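Local coordinates for protein diaminobutyrate-pyruvate transaminase and L-2,4-diaminobutyrate decarboxylase (Vibrio parahaemolyticus, PDB 2QMA) that probably decarboxylates L-2,4-diaminobutyrate with pyridoxal 5'-phosphate through this C-terminal glutamate-decarboxylase-like domain of a longer protein that also carries a transaminase part, at residues K325-T330 / D394-L399; L424-F429 / A467-I472. All blocks are in the same frame, centred on the assembly; numbering follows the deposited sequence.

Contact 1 of 2, residues K325-T330 / D394-L399; sequences KLFYQT and DMYDHL
Tyr396 of the helix donates its phenol proton to the backbone carbonyl of Leu326, the one hydrogen bond between 325-330 and 394-399, with OH 2.6 Å from O. The hydroxyl sits above the carbonyl plane, 43° out of it, rather than on a lone pair, while the carbonyl oxygen lies at the edge of the Tyr396 ring. On the loop side, a type I turn from Lys325 to Tyr328 is closed by Tyr328 N on Lys325 O, and Gln329 NE2 holds Phe327 O at 2.8 Å, nearly in its own amide plane. Tyr328 OH bonds Leu473 O, and Lys325 NZ forms a salt bridge with Asp322. Apolar contacts lie beside the phenol. Leu326, its CG swung anti to the backbone N (chi1 -153°), runs alongside the Tyr396 ring in the reverse sense with CG 3.7 Å from CE1, and its CD1 meets Leu399 CD1 at 3.7 Å. Tyr328 meets Leu399 head-on, OH 3.4 Å from CD1. Its CE2 touches Tyr396 CE1 and, at 3.8 Å, SE of Met395, a selenomethionine, in an oblique Met-aromatic contact; Phe23 of the second subunit meets the same ring edge-to-face. This buried contact packs a helix against the turn that begins at Lys325, the predicted cofactor lysine, without cofactor here, consistent with the fold-type I scaffold, where that lysine follows a strand of the large sheet.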
ATOM      1  N   LYS A 325       7.016  11.103   4.407  1.00 21.08           N
ATOM      2  CA  LYS A 325       7.706  11.675   5.545  1.00 21.69           C
ATOM      3  C   LYS A 325       7.987  13.174   5.244  1.00 21.64           C
ATOM      4  O   LYS A 325       7.058  14.012   5.249  1.00 21.41           O
ATOM      5  CB  LYS A 325       8.955  10.849   5.936  1.00 22.01           C
ATOM      6  CG  LYS A 325       8.604   9.499   6.600  1.00 24.33           C
ATOM      7  CD  LYS A 325       9.826   8.615   6.788  1.00 22.35           C
ATOM      8  CE  LYS A 325       9.603   7.483   7.764  1.00 25.66           C
ATOM      9  NZ  LYS A 325       8.776   6.324   7.338  1.00 27.89           N
ATOM     10  N   LEU A 326       9.234  13.515   4.948  1.00 20.72           N
ATOM     11  CA  LEU A 326       9.609  14.914   4.882  1.00 19.99           C
ATOM     12  C   LEU A 326       9.186  15.600   3.578  1.00 19.30           C
ATOM     13  O   LEU A 326       9.268  16.826   3.458  1.00 19.72           O
ATOM     14  CB  LEU A 326      11.123  15.003   5.083  1.00 21.44           C
ATOM     15  CG  LEU A 326      11.856  16.205   5.649  1.00 21.22           C
ATOM     16  CD1 LEU A 326      11.193  16.876   6.855  1.00 19.87           C
ATOM     17  CD2 LEU A 326      13.346  15.797   5.895  1.00 18.21           C
ATOM     18  N   PHE A 327       8.705  14.831   2.602  1.00 18.07           N
ATOM     19  CA  PHE A 327       8.101  15.454   1.395  1.00 17.92           C
ATOM     20  C   PHE A 327       6.611  15.833   1.576  1.00 16.88           C
ATOM     21  O   PHE A 327       5.973  16.367   0.653  1.00 17.17           O
ATOM     22  CB  PHE A 327       8.183  14.529   0.193  1.00 18.80           C
ATOM     23  CG  PHE A 327       9.582  14.330  -0.392  1.00 20.28           C
ATOM     24  CD1 PHE A 327       9.987  15.017  -1.548  1.00 23.15           C
ATOM     25  CD2 PHE A 327      10.442  13.361   0.148  1.00 22.38           C
ATOM     26  CE1 PHE A 327      11.253  14.773  -2.134  1.00 19.36           C
ATOM     27  CE2 PHE A 327      11.686  13.125  -0.404  1.00 18.26           C
ATOM     28  CZ  PHE A 327      12.094  13.820  -1.563  1.00 20.56           C
ATOM     29  N   TYR A 328       6.067  15.538   2.754  1.00 15.22           N
ATOM     30  CA  TYR A 328       4.689  15.925   3.137  1.00 16.00           C
ATOM     31  C   TYR A 328       3.529  15.312   2.347  1.00 15.36           C
ATOM     32  O   TYR A 328       2.397  15.805   2.416  1.00 14.64           O
ATOM     33  CB  TYR A 328       4.564  17.445   3.063  1.00 15.64           C
ATOM     34  CG  TYR A 328       5.641  18.161   3.837  1.00 17.50           C
ATOM     35  CD1 TYR A 328       5.687  18.089   5.237  1.00 17.69           C
ATOM     36  CD2 TYR A 328       6.554  18.994   3.180  1.00 19.50           C
ATOM     37  CE1 TYR A 328       6.650  18.792   5.971  1.00 17.85           C
ATOM     38  CE2 TYR A 328       7.536  19.729   3.925  1.00 18.94           C
ATOM     39  CZ  TYR A 328       7.570  19.594   5.316  1.00 18.59           C
ATOM     40  OH  TYR A 328       8.513  20.272   6.047  1.00 20.54           O
ATOM     41  N   GLN A 329       3.805  14.244   1.596  1.00 15.33           N
ATOM     42  CA  GLN A 329       2.752  13.553   0.870  1.00 14.72           C
ATOM     43  C   GLN A 329       1.901  12.715   1.839  1.00 15.04           C
ATOM     44  O   GLN A 329       2.411  12.241   2.853  1.00 14.92           O
ATOM     45  CB  GLN A 329       3.364  12.668  -0.253  1.00 14.65           C
ATOM     46  CG  GLN A 329       4.292  13.493  -1.184  1.00 16.44           C
ATOM     47  CD  GLN A 329       3.597  14.747  -1.751  1.00 15.54           C
ATOM     48  OE1 GLN A 329       2.770  14.650  -2.658  1.00 18.19           O
ATOM     49  NE2 GLN A 329       3.914  15.915  -1.192  1.00 17.32           N
ATOM     50  N   THR A 330       0.629  12.497   1.506  1.00 14.27           N
ATOM     51  CA  THR A 330      -0.202  11.589   2.283  1.00 15.03           C
ATOM     52  C   THR A 330       0.282  10.109   2.190  1.00 15.45           C
ATOM     53  O   THR A 330       0.786   9.644   1.141  1.00 14.91           O
ATOM     54  CB  THR A 330      -1.677  11.645   1.850  1.00 14.81           C
ATOM     55  OG1 THR A 330      -1.744  11.493   0.442  1.00 14.15           O
ATOM     56  CG2 THR A 330      -2.372  12.999   2.240  1.00 16.28           C
ATOM     57  N   ASP A 394      13.843  24.902   0.514  1.00 15.89           N
ATOM     58  CA  ASP A 394      13.830  26.038   1.468  1.00 16.97           C
ATOM     59  C   ASP A 394      13.203  25.673   2.837  1.00 16.77           C
ATOM     60  O   ASP A 394      13.711  26.085   3.896  1.00 16.61           O
ATOM     61  CB  ASP A 394      13.130  27.259   0.867  1.00 17.50           C
ATOM     62  CG  ASP A 394      13.854  27.863  -0.333  1.00 19.20           C
ATOM     63  OD1 ASP A 394      15.006  27.510  -0.673  1.00 18.98           O
ATOM     64  OD2 ASP A 394      13.228  28.727  -0.970  1.00 21.37           O
HETATM   65  N   MSE A 395      12.122  24.888   2.814  1.00 16.49           N
HETATM   66  CA  MSE A 395      11.505  24.396   4.048  1.00 16.05           C
HETATM   67  C   MSE A 395      12.496  23.582   4.869  1.00 16.71           C
HETATM   68  O   MSE A 395      12.547  23.688   6.099  1.00 16.47           O
HETATM   69  CB  MSE A 395      10.240  23.572   3.745  1.00 15.27           C
HETATM   70  CG  MSE A 395       9.121  24.379   3.062  1.00 15.60           C
HETATM   71 SE   MSE A 395       7.593  23.343   2.622  0.70 17.51          SE
HETATM   72  CE  MSE A 395       6.710  24.518   1.388  1.00 20.11           C
ATOM     73  N   TYR A 396      13.295  22.762   4.186  1.00 16.41           N
ATOM     74  CA  TYR A 396      14.213  21.851   4.888  1.00 16.64           C
ATOM     75  C   TYR A 396      15.368  22.632   5.489  1.00 16.69           C
ATOM     76  O   TYR A 396      15.762  22.337   6.614  1.00 17.86           O
ATOM     77  CB  TYR A 396      14.726  20.717   3.977  1.00 16.26           C
ATOM     78  CG  TYR A 396      13.621  19.948   3.299  1.00 17.46           C
ATOM     79  CD1 TYR A 396      12.409  19.735   3.944  1.00 16.68           C
ATOM     80  CD2 TYR A 396      13.780  19.451   1.998  1.00 18.29           C
ATOM     81  CE1 TYR A 396      11.349  19.065   3.305  1.00 17.38           C
ATOM     82  CE2 TYR A 396      12.738  18.739   1.355  1.00 19.65           C
ATOM     83  CZ  TYR A 396      11.527  18.555   2.012  1.00 18.56           C
ATOM     84  OH  TYR A 396      10.503  17.858   1.379  1.00 18.95           O
ATOM     85  N   ASP A 397      15.893  23.610   4.747  1.00 16.26           N
ATOM     86  CA  ASP A 397      16.918  24.556   5.276  1.00 15.37           C
ATOM     87  C   ASP A 397      16.405  25.171   6.592  1.00 15.79           C
ATOM     88  O   ASP A 397      17.098  25.203   7.603  1.00 15.88           O
ATOM     89  CB  ASP A 397      17.224  25.656   4.256  1.00 15.22           C
ATOM     90  CG  ASP A 397      17.936  25.118   3.000  1.00 16.12           C
ATOM     91  OD1 ASP A 397      18.376  23.927   3.008  1.00 17.74           O
ATOM     92  OD2 ASP A 397      18.073  25.874   2.016  1.00 15.05           O
ATOM     93  N   HIS A 398      15.168  25.647   6.548  1.00 16.21           N
ATOM     94  CA  HIS A 398      14.474  26.188   7.730  1.00 16.92           C
ATOM     95  C   HIS A 398      14.403  25.223   8.922  1.00 17.05           C
ATOM     96  O   HIS A 398      14.687  25.591  10.085  1.00 16.17           O
ATOM     97  CB  HIS A 398      13.067  26.620   7.347  1.00 16.88           C
ATOM     98  CG  HIS A 398      12.230  26.965   8.532  1.00 18.23           C
ATOM     99  ND1 HIS A 398      11.265  26.118   9.038  1.00 21.77           N
ATOM    100  CD2 HIS A 398      12.291  28.022   9.373  1.00 15.83           C
ATOM    101  CE1 HIS A 398      10.719  26.673  10.105  1.00 17.41           C
ATOM    102  NE2 HIS A 398      11.325  27.832  10.329  1.00 20.06           N
ATOM    103  N   LEU A 399      13.994  23.990   8.627  1.00 16.68           N
ATOM    104  CA  LEU A 399      13.786  22.999   9.638  1.00 17.35           C
ATOM    105  C   LEU A 399      15.105  22.707  10.321  1.00 17.58           C
ATOM    106  O   LEU A 399      15.129  22.589  11.526  1.00 16.79           O
ATOM    107  CB  LEU A 399      13.191  21.723   9.040  1.00 17.89           C
ATOM    108  CG  LEU A 399      11.712  21.718   8.629  1.00 17.72           C
ATOM    109  CD1 LEU A 399      11.330  20.384   7.985  1.00 19.31           C
ATOM    110  CD2 LEU A 399      10.820  22.010   9.840  1.00 19.51           C
TER

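Contact 2 of 2, residues L424-F429 / A467-I472; sequences LSTVLF and ALKFTI
Ser425 and Ile472 are joined twice: Ile472 N donates to Ser425 O at 2.8 Å, and Ser425 OG to Ile472 O at 2.8 Å. A chi1 of 76° turns Ser425 OG to Ile472 O; it also bonds Tyr297 OH. Beyond this end the strands pair antiparallel, Val427 with Phe470 and Phe429 with Leu468 as hydrogen-bonded pairs. The shortest of these ladder bonds, Leu468 N to Phe429 O at 2.7 Å, is bent to 134° at the hydrogen. These are the two middle strands of the four-stranded antiparallel sheet in the C-terminal part of the chain. On one face Leu428 CD2 lies against Lys469 CB at 3.7 Å; the lysine chain, bent at chi3, carries NZ to a salt bridge with Asp270, whose backbone O bonds Thr426 OG1. On the other face the Phe429 ring turns its edge to Phe470 in a T-shaped pair, planes at 62°, its CE2 above the centre of the Phe470 ring. Leu468 CB covers a face of Phe429 in a CH-pi contact, 4.2 Å from the ring centroid. Val427 CG2 approaches Ile472 CD1 at 4.1 Å, and helices 389-411 and 479-495 pack against this aromatic side.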
ATOM      1  N   LEU A 424      19.442  16.500  12.242  1.00 21.57           N
ATOM      2  CA  LEU A 424      18.480  16.759  11.181  1.00 20.59           C
ATOM      3  C   LEU A 424      17.353  17.609  11.752  1.00 19.88           C
ATOM      4  O   LEU A 424      17.555  18.804  12.008  1.00 18.56           O
ATOM      5  CB  LEU A 424      17.980  15.452  10.532  1.00 20.28           C
ATOM      6  CG  LEU A 424      17.810  15.503   8.999  1.00 22.06           C
ATOM      7  CD1 LEU A 424      17.846  14.118   8.424  1.00 22.45           C
ATOM      8  CD2 LEU A 424      16.490  16.215   8.613  1.00 24.81           C
ATOM      9  N   SER A 425      16.186  17.017  11.948  1.00 19.10           N
ATOM     10  CA  SER A 425      15.072  17.790  12.543  1.00 19.66           C
ATOM     11  C   SER A 425      14.502  17.181  13.826  1.00 20.15           C
ATOM     12  O   SER A 425      13.363  17.530  14.243  1.00 19.51           O
ATOM     13  CB  SER A 425      13.983  18.082  11.497  1.00 20.24           C
ATOM     14  OG  SER A 425      13.167  16.950  11.218  1.00 20.61           O
ATOM     15  N   THR A 426      15.277  16.290  14.463  1.00 19.61           N
ATOM     16  CA  THR A 426      14.878  15.746  15.765  1.00 20.12           C
ATOM     17  C   THR A 426      15.615  16.448  16.925  1.00 20.82           C
ATOM     18  O   THR A 426      16.766  16.930  16.777  1.00 19.81           O
ATOM     19  CB  THR A 426      15.071  14.178  15.897  1.00 20.17           C
ATOM     20  OG1 THR A 426      16.470  13.850  15.865  1.00 21.12           O
ATOM     21  CG2 THR A 426      14.335  13.421  14.798  1.00 18.86           C
ATOM     22  N   VAL A 427      14.958  16.479  18.085  1.00 20.39           N
ATOM     23  CA  VAL A 427      15.586  16.984  19.286  1.00 21.24           C
ATOM     24  C   VAL A 427      15.346  15.975  20.412  1.00 20.97           C
ATOM     25  O   VAL A 427      14.232  15.553  20.629  1.00 21.37           O
ATOM     26  CB  VAL A 427      15.039  18.380  19.662  1.00 21.37           C
ATOM     27  CG1 VAL A 427      15.631  18.874  20.999  1.00 22.91           C
ATOM     28  CG2 VAL A 427      15.351  19.382  18.567  1.00 21.71           C
ATOM     29  N   LEU A 428      16.416  15.630  21.127  1.00 20.97           N
ATOM     30  CA  LEU A 428      16.388  14.633  22.180  1.00 20.11           C
ATOM     31  C   LEU A 428      16.753  15.282  23.508  1.00 20.23           C
ATOM     32  O   LEU A 428      17.819  15.896  23.657  1.00 19.37           O
ATOM     33  CB  LEU A 428      17.330  13.454  21.843  1.00 20.70           C
ATOM     34  CG  LEU A 428      17.030  12.668  20.555  1.00 19.12           C
ATOM     35  CD1 LEU A 428      18.100  11.628  20.215  1.00 25.11           C
ATOM     36  CD2 LEU A 428      15.636  11.980  20.573  1.00 23.97           C
ATOM     37  N   PHE A 429      15.837  15.171  24.471  1.00 21.17           N
ATOM     38  CA  PHE A 429      15.958  15.900  25.723  1.00 21.31           C
ATOM     39  C   PHE A 429      15.069  15.275  26.770  1.00 21.64           C
ATOM     40  O   PHE A 429      14.357  14.338  26.495  1.00 22.32           O
ATOM     41  CB  PHE A 429      15.551  17.361  25.499  1.00 21.60           C
ATOM     42  CG  PHE A 429      14.065  17.555  25.308  1.00 22.48           C
ATOM     43  CD1 PHE A 429      13.271  18.055  26.356  1.00 23.73           C
ATOM     44  CD2 PHE A 429      13.457  17.250  24.097  1.00 23.16           C
ATOM     45  CE1 PHE A 429      11.891  18.250  26.196  1.00 24.66           C
ATOM     46  CE2 PHE A 429      12.078  17.455  23.912  1.00 26.09           C
ATOM     47  CZ  PHE A 429      11.298  17.950  24.973  1.00 23.91           C
ATOM     48  N   ALA A 467      14.513   9.443  27.039  1.00 25.68           N
ATOM     49  CA  ALA A 467      14.540  10.756  26.416  1.00 25.02           C
ATOM     50  C   ALA A 467      13.173  11.001  25.813  1.00 23.81           C
ATOM     51  O   ALA A 467      12.541  10.080  25.299  1.00 23.71           O
ATOM     52  CB  ALA A 467      15.596  10.815  25.332  1.00 25.47           C
ATOM     53  N   LEU A 468      12.721  12.247  25.918  1.00 22.96           N
ATOM     54  CA  LEU A 468      11.637  12.752  25.076  1.00 22.30           C
ATOM     55  C   LEU A 468      12.191  13.170  23.727  1.00 21.36           C
ATOM     56  O   LEU A 468      13.347  13.522  23.622  1.00 22.28           O
ATOM     57  CB  LEU A 468      10.988  13.962  25.731  1.00 21.49           C
ATOM     58  CG  LEU A 468      10.422  13.664  27.135  1.00 22.70           C
ATOM     59  CD1 LEU A 468      10.098  14.986  27.771  1.00 19.72           C
ATOM     60  CD2 LEU A 468       9.191  12.769  27.040  1.00 20.41           C
ATOM     61  N   LYS A 469      11.329  13.141  22.715  1.00 21.64           N
ATOM     62  CA  LYS A 469      11.689  13.487  21.351  1.00 20.41           C
ATOM     63  C   LYS A 469      10.668  14.381  20.649  1.00 19.41           C
ATOM     64  O   LYS A 469       9.449  14.130  20.692  1.00 19.51           O
ATOM     65  CB  LYS A 469      11.919  12.214  20.501  1.00 21.76           C
ATOM     66  CG  LYS A 469      12.142  12.496  19.018  1.00 19.88           C
ATOM     67  CD  LYS A 469      12.599  11.213  18.248  1.00 20.22           C
ATOM     68  CE  LYS A 469      11.470  10.188  18.118  1.00 17.81           C
ATOM     69  NZ  LYS A 469      11.934   9.047  17.215  1.00 19.55           N
ATOM     70  N   PHE A 470      11.198  15.410  20.000  1.00 18.07           N
ATOM     71  CA  PHE A 470      10.501  16.200  19.009  1.00 17.98           C
ATOM     72  C   PHE A 470      11.043  15.701  17.654  1.00 17.94           C
ATOM     73  O   PHE A 470      12.272  15.660  17.435  1.00 18.24           O
ATOM     74  CB  PHE A 470      10.870  17.705  19.076  1.00 17.68           C
ATOM     75  CG  PHE A 470      10.442  18.459  20.328  1.00 17.64           C
ATOM     76  CD1 PHE A 470       9.438  18.006  21.189  1.00 19.86           C
ATOM     77  CD2 PHE A 470      11.018  19.708  20.582  1.00 17.07           C
ATOM     78  CE1 PHE A 470       9.048  18.801  22.333  1.00 16.98           C
ATOM     79  CE2 PHE A 470      10.632  20.494  21.689  1.00 18.31           C
ATOM     80  CZ  PHE A 470       9.663  20.027  22.571  1.00 17.20           C
ATOM     81  N   THR A 471      10.126  15.387  16.749  1.00 17.31           N
ATOM     82  CA  THR A 471      10.409  15.265  15.327  1.00 18.99           C
ATOM     83  C   THR A 471       9.772  16.455  14.620  1.00 17.46           C
ATOM     84  O   THR A 471       8.538  16.498  14.392  1.00 18.63           O
ATOM     85  CB  THR A 471       9.897  13.918  14.793  1.00 18.68           C
ATOM     86  OG1 THR A 471      10.537  12.883  15.547  1.00 19.49           O
ATOM     87  CG2 THR A 471      10.277  13.736  13.304  1.00 20.78           C
ATOM     88  N   ILE A 472      10.587  17.473  14.369  1.00 18.53           N
ATOM     89  CA  ILE A 472      10.071  18.707  13.774  1.00 17.85           C
ATOM     90  C   ILE A 472       9.862  18.561  12.262  1.00 18.08           C
ATOM     91  O   ILE A 472      10.819  18.376  11.486  1.00 19.56           O
ATOM     92  CB  ILE A 472      10.972  19.930  14.063  1.00 17.81           C
ATOM     93  CG1 ILE A 472      11.313  20.015  15.562  1.00 17.48           C
ATOM     94  CG2 ILE A 472      10.270  21.227  13.548  1.00 15.75           C
ATOM     95  CD1 ILE A 472      12.572  20.890  15.887  1.00 18.73           C
TER

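In the fold
Read from the N terminus, the chain passes through most of the seven-stranded mixed sheet before contact 1 begins, in the loop between strands 318-322 and 334-338. Contact 1 closes a span of 63 residues, which takes in strand 334-338 and helix 377-386, when helix 389-411 returns to that loop. Contact 2 opens only afterwards, so the two follow in series and neither nest nor cross; its 37 intervening residues include helix 438-452 and strand 458-462. Helix 389-411 links them, packing against the four-stranded sheet farther along. Leu399 CD2 meets Ile472 CG2 at 3.8 Å, joining helix to sheet end, and Leu326 CD2 meets Leu424 CD2 at 4.2 Å, joining the loop of the predicted cofactor lysine to segment 424-429.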